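PDB 5F7V: Lmo0181 protein from Listeria monocytogenes serovar 1/2a, which binds the cyclic glucan cycloalternan as the lipoprotein substrate-binding component of a probable ABC transporter. Local coordinates for residues M179-G191 with E270-A282. Sequence-based numbering, arbitrary orientation.
Sequences MNEFYKVAAQNGG and EAGNTQKATHFFA. With GLC (alpha-D-glucopyranose), chain B; GLC (alpha-D-glucopyranose), chain C.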
loop_
_atom_site.group_PDB
_atom_site.type_symbol
_atom_site.label_atom_id
_atom_site.label_comp_id
_atom_site.label_asym_id
_atom_site.label_seq_id
_atom_site.Cartn_x
_atom_site.Cartn_y
_atom_site.Cartn_z
ATOM N N MET A 179 -10.819 -4.728 3.248
ATOM C CA MET A 179 -11.195 -3.326 3.394
ATOM C C MET A 179 -10.278 -2.427 2.589
ATOM O O MET A 179 -10.741 -1.470 1.965
ATOM C CB MET A 179 -11.212 -2.941 4.887
ATOM C CG MET A 179 -11.507 -1.468 5.083
ATOM S SD MET A 179 -13.195 -0.994 4.594
ATOM C CE MET A 179 -13.918 -0.867 6.210
ATOM N N ASN A 180 -8.971 -2.694 2.610
ATOM C CA ASN A 180 -8.043 -1.803 1.895
ATOM C C ASN A 180 -8.286 -1.840 0.409
ATOM O O ASN A 180 -8.262 -0.796 -0.251
ATOM C CB ASN A 180 -6.586 -2.164 2.174
ATOM C CG ASN A 180 -5.823 -1.062 2.857
ATOM O OD1 ASN A 180 -6.348 -0.368 3.745
ATOM N ND2 ASN A 180 -4.577 -0.886 2.443
ATOM N N GLU A 181 -8.592 -3.021 -0.124
ATOM C CA GLU A 181 -8.874 -3.086 -1.562
ATOM C C GLU A 181 -10.236 -2.472 -1.864
ATOM O O GLU A 181 -10.469 -1.862 -2.905
ATOM C CB GLU A 181 -8.824 -4.531 -2.032
ATOM C CG GLU A 181 -8.734 -4.659 -3.547
ATOM C CD GLU A 181 -7.373 -4.305 -4.122
ATOM O OE1 GLU A 181 -6.372 -4.070 -3.372
ATOM O OE2 GLU A 181 -7.296 -4.301 -5.381
ATOM N N PHE A 182 -11.162 -2.684 -0.931
ATOM C CA PHE A 182 -12.564 -2.333 -1.210
ATOM C C PHE A 182 -12.824 -0.858 -1.257
ATOM O O PHE A 182 -13.705 -0.468 -2.009
ATOM C CB PHE A 182 -13.448 -2.967 -0.156
ATOM C CG PHE A 182 -14.904 -2.891 -0.527
ATOM C CD1 PHE A 182 -15.355 -3.536 -1.675
ATOM C CD2 PHE A 182 -15.810 -2.174 0.215
ATOM C CE1 PHE A 182 -16.672 -3.482 -2.070
ATOM C CE2 PHE A 182 -17.133 -2.111 -0.175
ATOM C CZ PHE A 182 -17.548 -2.751 -1.323
ATOM N N TYR A 183 -12.103 -0.021 -0.516
ATOM C CA TYR A 183 -12.461 1.404 -0.660
ATOM C C TYR A 183 -12.165 1.850 -2.090
ATOM O O TYR A 183 -12.830 2.729 -2.626
ATOM C CB TYR A 183 -11.841 2.325 0.385
ATOM C CG TYR A 183 -10.343 2.527 0.383
ATOM C CD1 TYR A 183 -9.747 3.444 -0.449
ATOM C CD2 TYR A 183 -9.508 1.816 1.229
ATOM C CE1 TYR A 183 -8.386 3.685 -0.418
ATOM C CE2 TYR A 183 -8.153 2.035 1.282
ATOM C CZ TYR A 183 -7.607 2.955 0.437
ATOM O OH TYR A 183 -6.260 3.196 0.508
ATOM N N LYS A 184 -11.138 1.272 -2.714
ATOM C CA LYS A 184 -10.859 1.521 -4.137
ATOM C C LYS A 184 -11.898 0.909 -5.066
ATOM O O LYS A 184 -12.395 1.577 -5.958
ATOM C CB LYS A 184 -9.477 0.996 -4.442
ATOM C CG LYS A 184 -9.113 1.058 -5.907
ATOM C CD LYS A 184 -7.816 0.358 -6.261
ATOM C CE LYS A 184 -7.839 -1.150 -6.016
ATOM N NZ LYS A 184 -6.482 -1.726 -6.200
ATOM N N VAL A 185 -12.184 -0.373 -4.901
ATOM C CA VAL A 185 -13.126 -1.056 -5.800
ATOM C C VAL A 185 -14.532 -0.470 -5.674
ATOM O O VAL A 185 -15.231 -0.311 -6.676
ATOM C CB VAL A 185 -13.077 -2.593 -5.583
ATOM C CG1 VAL A 185 -14.064 -3.273 -6.494
ATOM C CG2 VAL A 185 -11.672 -3.082 -5.913
ATOM N N ALA A 186 -14.922 -0.097 -4.454
ATOM C CA ALA A 186 -16.194 0.655 -4.286
ATOM C C ALA A 186 -16.194 1.948 -5.084
ATOM O O ALA A 186 -17.159 2.243 -5.798
ATOM C CB ALA A 186 -16.426 0.942 -2.816
ATOM N N ALA A 187 -15.076 2.674 -5.022
ATOM C CA ALA A 187 -14.985 3.922 -5.792
ATOM C C ALA A 187 -15.028 3.701 -7.280
ATOM O O ALA A 187 -15.515 4.561 -8.013
ATOM C CB ALA A 187 -13.708 4.652 -5.399
ATOM N N GLN A 188 -14.572 2.551 -7.760
ATOM C CA GLN A 188 -14.731 2.220 -9.176
ATOM C C GLN A 188 -16.174 2.041 -9.650
ATOM O O GLN A 188 -16.435 1.984 -10.846
ATOM C CB GLN A 188 -13.944 0.931 -9.471
ATOM C CG GLN A 188 -12.425 1.081 -9.379
ATOM C CD GLN A 188 -11.687 -0.232 -9.378
ATOM O OE1 GLN A 188 -12.258 -1.321 -9.472
ATOM N NE2 GLN A 188 -10.384 -0.104 -9.219
ATOM N N ASN A 189 -17.101 1.954 -8.706
ATOM C CA ASN A 189 -18.532 1.881 -8.947
ATOM C C ASN A 189 -19.279 3.065 -8.337
ATOM O O ASN A 189 -20.489 3.023 -8.204
ATOM C CB ASN A 189 -19.096 0.557 -8.425
ATOM C CG ASN A 189 -20.182 -0.018 -9.299
ATOM O OD1 ASN A 189 -20.170 0.157 -10.509
ATOM N ND2 ASN A 189 -21.120 -0.730 -8.712
ATOM N N GLY A 190 -18.565 4.140 -8.019
ATOM C CA GLY A 190 -19.189 5.376 -7.530
ATOM C C GLY A 190 -19.547 5.345 -6.070
ATOM O O GLY A 190 -20.212 6.277 -5.595
ATOM N N GLY A 191 -19.042 4.357 -5.356
ATOM C CA GLY A 191 -19.309 4.177 -3.916
ATOM C C GLY A 191 -18.225 4.744 -3.029
ATOM O O GLY A 191 -17.198 5.207 -3.480
ATOM N N GLU A 270 -5.345 -0.265 -13.473
ATOM C CA GLU A 270 -6.491 -1.126 -13.147
ATOM C C GLU A 270 -7.800 -0.651 -13.783
ATOM O O GLU A 270 -8.058 0.566 -13.857
ATOM C CB GLU A 270 -6.664 -1.205 -11.652
ATOM C CG GLU A 270 -5.495 -1.850 -10.927
ATOM C CD GLU A 270 -5.913 -2.043 -9.479
ATOM O OE1 GLU A 270 -5.863 -1.072 -8.717
ATOM O OE2 GLU A 270 -6.281 -3.164 -9.066
ATOM N N ALA A 271 -8.615 -1.617 -14.160
ATOM C CA ALA A 271 -9.950 -1.318 -14.703
ATOM C C ALA A 271 -10.941 -0.878 -13.634
ATOM O O ALA A 271 -10.950 -1.413 -12.541
ATOM C CB ALA A 271 -10.480 -2.552 -15.414
ATOM N N GLY A 272 -11.808 0.067 -13.952
ATOM C CA GLY A 272 -12.941 0.428 -13.109
ATOM C C GLY A 272 -14.238 0.025 -13.751
ATOM O O GLY A 272 -14.281 -0.757 -14.684
ATOM N N ASN A 273 -15.305 0.597 -13.231
ATOM C CA ASN A 273 -16.649 0.332 -13.749
ATOM C C ASN A 273 -17.309 1.626 -14.133
ATOM O O ASN A 273 -17.192 2.010 -15.308
ATOM C CB ASN A 273 -17.486 -0.540 -12.822
ATOM C CG ASN A 273 -18.624 -1.210 -13.575
ATOM O OD1 ASN A 273 -18.462 -1.618 -14.732
ATOM N ND2 ASN A 273 -19.766 -1.325 -12.963
ATOM N N THR A 274 -17.959 2.313 -13.214
ATOM C CA THR A 274 -18.464 3.643 -13.569
ATOM C C THR A 274 -17.351 4.675 -13.679
ATOM O O THR A 274 -17.534 5.731 -14.316
ATOM C CB THR A 274 -19.475 4.118 -12.529
ATOM O OG1 THR A 274 -18.836 4.256 -11.256
ATOM C CG2 THR A 274 -20.697 3.188 -12.466
ATOM N N GLN A 275 -16.222 4.408 -13.029
ATOM C CA GLN A 275 -15.074 5.316 -13.134
ATOM C C GLN A 275 -13.838 4.581 -12.730
ATOM O O GLN A 275 -13.895 3.524 -12.112
ATOM C CB GLN A 275 -15.250 6.555 -12.262
ATOM C CG GLN A 275 -15.530 6.247 -10.789
ATOM C CD GLN A 275 -16.049 7.438 -9.986
ATOM O OE1 GLN A 275 -16.584 8.419 -10.546
ATOM N NE2 GLN A 275 -15.919 7.360 -8.699
ATOM N N LYS A 276 -12.709 5.138 -13.135
ATOM C CA LYS A 276 -11.429 4.649 -12.683
ATOM C C LYS A 276 -11.187 5.080 -11.250
ATOM O O LYS A 276 -11.604 6.178 -10.843
ATOM C CB LYS A 276 -10.328 5.196 -13.592
ATOM C CG LYS A 276 -10.573 4.822 -15.050
ATOM C CD LYS A 276 -9.545 5.365 -16.017
ATOM C CE LYS A 276 -9.841 5.006 -17.455
ATOM N NZ LYS A 276 -8.960 5.701 -18.422
ATOM N N ALA A 277 -10.522 4.217 -10.493
ATOM C CA ALA A 277 -10.078 4.575 -9.147
ATOM C C ALA A 277 -8.885 3.706 -8.806
ATOM O O ALA A 277 -8.946 2.471 -8.963
ATOM C CB ALA A 277 -11.193 4.402 -8.131
ATOM N N THR A 278 -7.828 4.371 -8.366
ATOM C CA THR A 278 -6.568 3.680 -8.085
ATOM C C THR A 278 -6.106 4.037 -6.686
ATOM O O THR A 278 -6.443 5.067 -6.077
ATOM C CB THR A 278 -5.523 4.100 -9.098
ATOM O OG1 THR A 278 -5.398 5.521 -9.046
ATOM C CG2 THR A 278 -5.953 3.610 -10.502
ATOM N N HIS A 279 -5.358 3.108 -6.128
ATOM C CA HIS A 279 -4.775 3.299 -4.790
ATOM C C HIS A 279 -3.673 4.341 -4.817
ATOM O O HIS A 279 -2.955 4.521 -5.780
ATOM C CB HIS A 279 -4.187 1.988 -4.296
ATOM C CG HIS A 279 -5.178 1.134 -3.578
ATOM N ND1 HIS A 279 -5.324 -0.209 -3.830
ATOM C CD2 HIS A 279 -6.023 1.422 -2.562
ATOM C CE1 HIS A 279 -6.220 -0.709 -2.999
ATOM N NE2 HIS A 279 -6.646 0.256 -2.219
ATOM N N PHE A 280 -3.503 5.016 -3.691
ATOM C CA PHE A 280 -2.366 5.878 -3.358
ATOM C C PHE A 280 -1.985 5.586 -1.922
ATOM O O PHE A 280 -2.768 5.773 -1.003
ATOM C CB PHE A 280 -2.723 7.355 -3.525
ATOM C CG PHE A 280 -1.557 8.268 -3.270
ATOM C CD1 PHE A 280 -0.680 8.577 -4.310
ATOM C CD2 PHE A 280 -1.302 8.748 -1.999
ATOM C CE1 PHE A 280 0.397 9.414 -4.075
ATOM C CE2 PHE A 280 -0.207 9.557 -1.764
ATOM C CZ PHE A 280 0.609 9.867 -2.802
ATOM N N PHE A 281 -0.762 5.122 -1.767
ATOM C CA PHE A 281 -0.214 4.779 -0.449
ATOM C C PHE A 281 1.038 5.598 -0.226
ATOM O O PHE A 281 1.702 6.012 -1.150
ATOM C CB PHE A 281 0.062 3.273 -0.396
ATOM C CG PHE A 281 -1.175 2.431 -0.424
ATOM C CD1 PHE A 281 -2.142 2.580 0.567
ATOM C CD2 PHE A 281 -1.342 1.465 -1.381
ATOM C CE1 PHE A 281 -3.282 1.812 0.536
ATOM C CE2 PHE A 281 -2.493 0.699 -1.413
ATOM C CZ PHE A 281 -3.457 0.861 -0.448
ATOM N N ALA A 282 1.383 5.787 1.032
ATOM C CA ALA A 282 2.616 6.470 1.390
ATOM C C ALA A 282 3.130 6.001 2.709
ATOM O O ALA A 282 2.339 5.733 3.609
ATOM C CB ALA A 282 2.436 7.977 1.453
HETATM C C1 GLC B . -2.232 -3.549 1.703
HETATM C C2 GLC B . -1.908 -5.020 1.487
HETATM C C3 GLC B . -1.456 -5.224 0.041
HETATM C C4 GLC B . -2.537 -4.721 -0.899
HETATM C C5 GLC B . -2.991 -3.298 -0.538
HETATM C C6 GLC B . -4.249 -2.838 -1.279
HETATM O O2 GLC B . -0.901 -5.467 2.412
HETATM O O3 GLC B . -1.249 -6.634 -0.125
HETATM O O4 GLC B . -2.044 -4.671 -2.248
HETATM O O5 GLC B . -3.295 -3.137 0.848
HETATM O O6 GLC B . -5.311 -3.736 -0.977
HETATM C C1 GLC C . 2.544 -1.278 0.963
HETATM C C2 GLC C . 2.872 0.179 1.197
HETATM C C3 GLC C . 2.115 0.699 2.406
HETATM C C4 GLC C . 0.628 0.386 2.283
HETATM C C5 GLC C . 0.422 -1.108 2.074
HETATM C C6 GLC C . -1.035 -1.476 1.820
HETATM O O2 GLC C . 4.287 0.307 1.377
HETATM O O3 GLC C . 2.297 2.111 2.452
HETATM O O4 GLC C . 0.008 0.733 3.526
HETATM O O5 GLC C . 1.143 -1.515 0.890
HETATM O O6 GLC C . -0.992 -2.877 1.463
HETATM O O HOH W 1 -5.315 4.866 -1.350
HETATM O O HOH W 2 -9.080 -2.760 -9.072
#
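Lys184 leaves its helix with CG anti to the backbone N (chi1 174°) and bends at chi3, which lays its methylenes across the His279 ring and turns NZ to Glu270. In this periplasmic-binding-protein fold, helix 179-187 thereby packs against the loop and strand that lead into the glycan cleft. A long aliphatic chain with a charged end suits the place: Lys184 CD sits over one face of the His279 ring, a CH-pi contact 3.8 Å from its centroid, while NZ joins two carboxylates. Glu270 OE1 offers Lys184 NZ its syn lone pair at 2.7 Å, and Glu181 OE2 is met from above its carboxylate plane. The shared ammonium probably eases the closeness of these two acids; His249 also bonds Glu270 OE2.

His279, flat and polar at its rim, sends NE2 to Asn180 O (2.8 Å), the acceptor in the ring plane, and turns an edge to the face of Tyr183, planes 77° apart. Beside it the sugar is gripped: Asn180 ND2 donates to the ring oxygen O5 of the chain B glucose at 3.0 Å, and Glu181 OE1 accepts from its O6. Phe281 presents a face to the chain C glucose, as aromatic rings commonly do to sugars.

Farther from the cleft, small Ala187 and Ala277 let the backbones approach. Gln188, extended beyond CG, reaches Ala277 O through NE2 in a nearly straight bond (172°), and Trp153 holds its OE1. Gly190, at positive phi, closes the helix in a Schellman motif. At this C-terminal end, Gln188 O receives Asn273 N at 3.0 Å and Gln275 N at 3.3 Å from opposite faces of its carbonyl plane.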